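Local coordinates for tumor necrosis factor ligand superfamily member 9 (Mus musculus, PDB 6MKB), which acts as a cytokine that binds the receptor TNFRSF9 (4-1BB) and induces proliferation of activated T cells, at residues L64-S69 and G81-V86; L85-K90 and L131-R136. One frame throughout, in Å; residues are numbered along the deposited sequence.

Interaction 1. Residues L64-S69 and G81-V86. With NA (sodium ion), chain O; NAG (2-acetamido-2-deoxy-beta-D-glucopyranose), chain F.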
loop_
_atom_site.group_PDB
_atom_site.type_symbol
_atom_site.label_atom_id
_atom_site.label_comp_id
_atom_site.label_asym_id
_atom_site.label_seq_id
_atom_site.Cartn_x
_atom_site.Cartn_y
_atom_site.Cartn_z
ATOM N N LEU B 64 -4.454 4.110 1.193
ATOM C CA LEU B 64 -3.886 5.448 1.215
ATOM C C LEU B 64 -2.518 5.389 0.606
ATOM O O LEU B 64 -1.748 4.475 0.915
ATOM C CB LEU B 64 -3.773 6.004 2.632
ATOM C CG LEU B 64 -5.060 6.279 3.406
ATOM C CD1 LEU B 64 -4.742 6.551 4.909
ATOM C CD2 LEU B 64 -5.828 7.464 2.806
ATOM N N GLU B 65 -2.199 6.370 -0.248
ATOM C CA GLU B 65 -0.869 6.484 -0.819
ATOM C C GLU B 65 -0.419 7.938 -0.757
ATOM O O GLU B 65 -0.998 8.782 -1.427
ATOM C CB GLU B 65 -0.817 5.943 -2.239
ATOM C CG GLU B 65 0.607 5.943 -2.768
ATOM C CD GLU B 65 0.817 5.166 -4.044
ATOM O OE1 GLU B 65 1.966 5.173 -4.538
ATOM O OE2 GLU B 65 -0.155 4.560 -4.554
ATOM N N LEU B 66 0.549 8.225 0.118
ATOM C CA LEU B 66 1.112 9.542 0.319
ATOM C C LEU B 66 2.282 9.750 -0.607
ATOM O O LEU B 66 3.215 8.940 -0.621
ATOM C CB LEU B 66 1.563 9.738 1.774
ATOM C CG LEU B 66 2.220 11.094 2.140
ATOM C CD1 LEU B 66 1.250 12.269 1.923
ATOM C CD2 LEU B 66 2.689 11.096 3.593
ATOM N N LYS B 67 2.225 10.840 -1.383
ATOM C CA LYS B 67 3.316 11.234 -2.263
ATOM C C LYS B 67 3.727 12.643 -1.855
ATOM O O LYS B 67 3.003 13.595 -2.129
ATOM C CB LYS B 67 2.955 11.099 -3.746
ATOM C CG LYS B 67 2.743 9.650 -4.172
ATOM C CD LYS B 67 2.764 9.540 -5.680
ATOM C CE LYS B 67 2.394 8.162 -6.155
ATOM N NZ LYS B 67 2.222 8.126 -7.626
ATOM N N LEU B 68 4.814 12.741 -1.071
ATOM C CA LEU B 68 5.363 14.004 -0.585
ATOM C C LEU B 68 6.410 14.482 -1.515
ATOM O O LEU B 68 7.443 13.820 -1.648
ATOM C CB LEU B 68 6.007 13.840 0.807
ATOM C CG LEU B 68 5.209 13.954 2.055
ATOM C CD1 LEU B 68 6.163 13.947 3.222
ATOM C CD2 LEU B 68 4.373 15.220 2.074
ATOM N N SER B 69 6.195 15.635 -2.119
ATOM C CA SER B 69 7.151 16.226 -3.049
ATOM C C SER B 69 7.962 17.318 -2.366
ATOM O O SER B 69 7.363 18.234 -1.791
ATOM C CB SER B 69 6.430 16.787 -4.265
ATOM O OG SER B 69 5.820 15.746 -5.009
ATOM N N GLY B 81 10.868 15.549 11.675
ATOM C CA GLY B 81 9.584 15.348 12.320
ATOM C C GLY B 81 8.824 14.212 11.673
ATOM O O GLY B 81 9.368 13.125 11.481
ATOM N N TRP B 82 7.550 14.452 11.327
ATOM C CA TRP B 82 6.699 13.418 10.735
ATOM C C TRP B 82 5.543 13.997 9.936
ATOM O O TRP B 82 5.098 15.108 10.189
ATOM C CB TRP B 82 6.154 12.469 11.828
ATOM C CG TRP B 82 5.447 13.170 12.947
ATOM C CD1 TRP B 82 5.983 13.561 14.142
ATOM C CD2 TRP B 82 4.062 13.555 12.983
ATOM N NE1 TRP B 82 5.020 14.165 14.920
ATOM C CE2 TRP B 82 3.830 14.176 14.233
ATOM C CE3 TRP B 82 2.993 13.441 12.075
ATOM C CZ2 TRP B 82 2.582 14.709 14.587
ATOM C CZ3 TRP B 82 1.751 13.943 12.439
ATOM C CH2 TRP B 82 1.557 14.581 13.676
ATOM N N VAL B 83 5.068 13.229 8.959
ATOM C CA VAL B 83 3.914 13.577 8.122
ATOM C C VAL B 83 2.992 12.360 8.107
ATOM O O VAL B 83 3.450 11.231 7.918
ATOM C CB VAL B 83 4.277 14.067 6.701
ATOM C CG1 VAL B 83 3.027 14.550 5.957
ATOM C CG2 VAL B 83 5.328 15.173 6.752
ATOM N N SER B 84 1.699 12.597 8.307
ATOM C CA SER B 84 0.670 11.583 8.392
ATOM C C SER B 84 -0.525 11.838 7.494
ATOM O O SER B 84 -0.924 12.986 7.300
ATOM C CB SER B 84 0.159 11.540 9.821
ATOM O OG SER B 84 0.497 10.329 10.458
ATOM N N LEU B 85 -1.133 10.742 6.994
ATOM C CA LEU B 85 -2.435 10.673 6.315
ATOM C C LEU B 85 -3.305 9.893 7.271
ATOM O O LEU B 85 -3.002 8.728 7.550
ATOM C CB LEU B 85 -2.383 10.017 4.931
ATOM C CG LEU B 85 -1.755 10.777 3.754
ATOM C CD1 LEU B 85 -2.068 10.055 2.473
ATOM C CD2 LEU B 85 -2.234 12.238 3.666
ATOM N N VAL B 86 -4.288 10.560 7.887
ATOM C CA VAL B 86 -5.137 9.942 8.902
ATOM C C VAL B 86 -6.512 9.657 8.320
ATOM O O VAL B 86 -7.194 10.586 7.906
ATOM C CB VAL B 86 -5.224 10.832 10.185
ATOM C CG1 VAL B 86 -6.083 10.173 11.259
ATOM C CG2 VAL B 86 -3.835 11.168 10.746
HETATM NA NA NA O . 3.266 15.189 -4.377
HETATM C C1 NAG F . 2.890 19.076 17.880
HETATM C C2 NAG F . 3.829 17.992 18.417
HETATM C C3 NAG F . 4.542 18.445 19.700
HETATM C C4 NAG F . 5.200 19.820 19.551
HETATM C C5 NAG F . 4.191 20.843 19.005
HETATM C C6 NAG F . 4.856 22.173 18.653
HETATM C C7 NAG F . 3.439 15.581 18.080
HETATM C C8 NAG F . 2.474 14.462 18.351
HETATM N N2 NAG F . 3.092 16.754 18.609
HETATM O O3 NAG F . 5.543 17.490 20.069
HETATM O O4 NAG F . 5.728 20.231 20.824
HETATM O O5 NAG F . 3.553 20.349 17.821
HETATM O O6 NAG F . 3.968 22.945 17.845
HETATM O O7 NAG F . 4.463 15.398 17.435
#

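Interaction 2. Residues L85-K90 and L131-R136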
loop_
_atom_site.group_PDB
_atom_site.type_symbol
_atom_site.label_atom_id
_atom_site.label_comp_id
_atom_site.label_asym_id
_atom_site.label_seq_id
_atom_site.Cartn_x
_atom_site.Cartn_y
_atom_site.Cartn_z
ATOM N N LEU B 85 -1.133 10.742 6.994
ATOM C CA LEU B 85 -2.435 10.673 6.315
ATOM C C LEU B 85 -3.305 9.893 7.271
ATOM O O LEU B 85 -3.002 8.728 7.550
ATOM C CB LEU B 85 -2.383 10.017 4.931
ATOM C CG LEU B 85 -1.755 10.777 3.754
ATOM C CD1 LEU B 85 -2.068 10.055 2.473
ATOM C CD2 LEU B 85 -2.234 12.238 3.666
ATOM N N VAL B 86 -4.288 10.560 7.887
ATOM C CA VAL B 86 -5.137 9.942 8.902
ATOM C C VAL B 86 -6.512 9.657 8.320
ATOM O O VAL B 86 -7.194 10.586 7.906
ATOM C CB VAL B 86 -5.224 10.832 10.185
ATOM C CG1 VAL B 86 -6.083 10.173 11.259
ATOM C CG2 VAL B 86 -3.835 11.168 10.746
ATOM N N LEU B 87 -6.919 8.370 8.292
ATOM C CA LEU B 87 -8.236 7.962 7.796
ATOM C C LEU B 87 -9.263 8.275 8.856
ATOM O O LEU B 87 -9.170 7.735 9.937
ATOM C CB LEU B 87 -8.277 6.462 7.414
ATOM C CG LEU B 87 -9.625 5.946 6.813
ATOM C CD1 LEU B 87 -9.922 6.557 5.456
ATOM C CD2 LEU B 87 -9.635 4.451 6.710
ATOM N N GLN B 88 -10.215 9.172 8.554
ATOM C CA GLN B 88 -11.275 9.623 9.459
ATOM C C GLN B 88 -12.597 8.956 9.068
ATOM O O GLN B 88 -13.173 9.290 8.040
ATOM C CB GLN B 88 -11.376 11.156 9.423
ATOM C CG GLN B 88 -10.062 11.881 9.796
ATOM C CD GLN B 88 -10.003 13.335 9.365
ATOM O OE1 GLN B 88 -10.793 13.828 8.534
ATOM N NE2 GLN B 88 -9.052 14.059 9.929
ATOM N N ALA B 89 -13.046 7.971 9.858
ATOM C CA ALA B 89 -14.259 7.190 9.599
ATOM C C ALA B 89 -15.429 7.602 10.498
ATOM O O ALA B 89 -15.257 7.789 11.707
ATOM C CB ALA B 89 -13.972 5.708 9.780
ATOM N N LYS B 90 -16.621 7.751 9.876
ATOM C CA LYS B 90 -17.909 8.074 10.501
ATOM C C LYS B 90 -18.937 6.990 10.123
ATOM O O LYS B 90 -19.384 6.970 8.983
ATOM C CB LYS B 90 -18.402 9.459 10.061
ATOM C CG LYS B 90 -17.804 10.626 10.826
ATOM C CD LYS B 90 -18.270 11.960 10.247
ATOM C CE LYS B 90 -17.279 13.046 10.556
ATOM N NZ LYS B 90 -17.605 14.304 9.830
ATOM N N LEU B 131 -15.995 8.404 4.953
ATOM C CA LEU B 131 -14.551 8.338 5.090
ATOM C C LEU B 131 -13.918 9.605 4.529
ATOM O O LEU B 131 -14.145 9.955 3.379
ATOM C CB LEU B 131 -14.051 7.101 4.317
ATOM C CG LEU B 131 -13.643 5.805 5.042
ATOM C CD1 LEU B 131 -14.538 5.433 6.151
ATOM C CD2 LEU B 131 -13.614 4.648 4.076
ATOM N N SER B 132 -13.175 10.317 5.351
ATOM C CA SER B 132 -12.437 11.505 4.952
ATOM C C SER B 132 -10.963 11.267 5.335
ATOM O O SER B 132 -10.667 10.318 6.073
ATOM C CB SER B 132 -13.024 12.772 5.582
ATOM O OG SER B 132 -12.778 12.882 6.972
ATOM N N VAL B 133 -10.038 12.073 4.803
ATOM C CA VAL B 133 -8.616 11.903 5.094
ATOM C C VAL B 133 -8.028 13.226 5.569
ATOM O O VAL B 133 -8.112 14.244 4.871
ATOM C CB VAL B 133 -7.845 11.349 3.860
ATOM C CG1 VAL B 133 -6.348 11.150 4.162
ATOM C CG2 VAL B 133 -8.477 10.051 3.360
ATOM N N GLY B 134 -7.408 13.185 6.730
ATOM C CA GLY B 134 -6.737 14.340 7.294
ATOM C C GLY B 134 -5.242 14.297 7.080
ATOM O O GLY B 134 -4.598 13.259 7.251
ATOM N N LEU B 135 -4.689 15.421 6.651
ATOM C CA LEU B 135 -3.256 15.585 6.553
ATOM C C LEU B 135 -2.764 16.080 7.945
ATOM O O LEU B 135 -3.332 17.022 8.484
ATOM C CB LEU B 135 -2.908 16.568 5.416
ATOM C CG LEU B 135 -1.420 17.013 5.304
ATOM C CD1 LEU B 135 -0.501 15.856 4.867
ATOM C CD2 LEU B 135 -1.284 18.209 4.383
ATOM N N ARG B 136 -1.777 15.404 8.541
ATOM C CA ARG B 136 -1.166 15.796 9.821
ATOM C C ARG B 136 0.344 15.924 9.644
ATOM O O ARG B 136 0.945 15.138 8.910
ATOM C CB ARG B 136 -1.478 14.798 10.972
ATOM C CG ARG B 136 -2.925 14.763 11.490
ATOM C CD ARG B 136 -3.512 16.146 11.698
ATOM N NE ARG B 136 -4.655 16.316 10.797
ATOM C CZ ARG B 136 -5.903 16.504 11.196
ATOM N NH1 ARG B 136 -6.181 16.636 12.487
ATOM N NH2 ARG B 136 -6.876 16.645 10.304
#

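Interaction 1. Residues L64-S69 and G81-V86
Strand residues Leu64, Leu66 and Leu68 face Val83 and Leu85 across 8.3 Å between the segment axes, the two strands running roughly antiparallel at 147°. Between the segments the side chains meet through apolar groups. Leu85 has the largest share. Its CD1 methyl lies 3.7 Å from Leu66 CB and close to the Leu66 backbone. With CG anti to the backbone N (chi1 179°), Leu66 crosses Leu85 at a slant and turns its CD1 methyl to Leu85 CG and CD2. Its other methyl, CD2, reaches Val83 CG1 at 4.2 Å, with the two side chains nearly at a right angle. Leu68 and Val83 instead meet tip to tip, Leu68 CD1 being 3.8 Å from Val83 CG2. At the other end, Leu64 CD1 rests on the carbonyl of Leu85.

This is face-to-face packing in the jelly-roll beta sandwich of the TNF homology domain. Leu101 of strand 100-105 also touches Leu64 and Leu66, and Val103 touches Leu66.

Away from the interface, a sodium ion is bound by Lys67 O at 2.8 Å and Ser69 OG at 2.7 Å, with Asn155 O as a further ligand. On the far side of 81-86, Trp82 NE1 donates a hydrogen bond to NAG O7 at 2.9 Å, NAG being an N-acetylglucosamine. The sugar's acetamide carbon C7 lies in the plane of the indole, at its edge.

Interaction 2. Residues L85-K90 and L131-R136
Val86 and Gly134 exchange two backbone hydrogen bonds, and Gln88 and Ser132 exchange two more. They join neighbouring antiparallel strands whose segment axes come within 4.6 Å. Val86 N to Gly134 O is 2.8 Å. Leu85-Leu135, Leu87-Val133 and Ala89-Leu131 are the non-hydrogen-bonded pairs.

The tightly packed face is apolar and turned into the sandwich. Leu87 CD1 lies 3.8 Å from Leu131 CG, and Ala89 CB lies 3.7 Å from Leu131 CD1. Leu85 CB adds a looser touch on Val133 CG1. Phe159 of strand 149-166 packs on both Leu87 and Val133.

The other face is polar and more open, with Val86, Gln88 and Arg136 partly exposed. Gln88 runs extended over the neighbouring strand. Ser132 OG donates to Gln88 OE1 at 2.7 Å, in the amide plane and on a lone pair. The serine OG sits between its own backbone N and carbonyl carbon (chi1 72°), which turns it to the glutamine. Gln88 NE2 then passes over Gly134, 3.5 Å from its CA, where the glycine has no side chain. Farther on, the Arg136 chain bends back, and its NE donates to Leu135 O from above the carbonyl plane. Arg136 CG touches Val86 CG2 at 3.8 Å.

The amide plane of Gln88 and the guanidinium plane of Arg136 are almost perpendicular (84°). Gln88 NE2 and Arg136 NH2 are both donors, so their approach is packing without a bond. The hydroxyl of Ser132 probably helps to fix the amide of Gln88, with a weak further bond between Gln88 OE1 and Thr25 OG1.

In the fold
From the N terminus, the chain passes through four strands before strand 58-70, which supplies 64-69. A short connection leads into strand 80-90, and interaction 1 closes this loop across the interior of the sandwich. From Trp82 on, strand 80-90 runs on toward interaction 2, and Leu85 and Val86 belong to both contacts. Interaction 2 then closes a longer loop, from 85-90 through strands 100-105 and 115-125 to 131-136. The two loops follow one another, overlapping only at the shared residues; neither nests in the other. Interaction 1 joins opposing layers, whereas interaction 2 joins neighbours within one. They also touch directly: Leu64 packs on Val133, and Ser84 N probably hydrogen-bonds to Arg136 O.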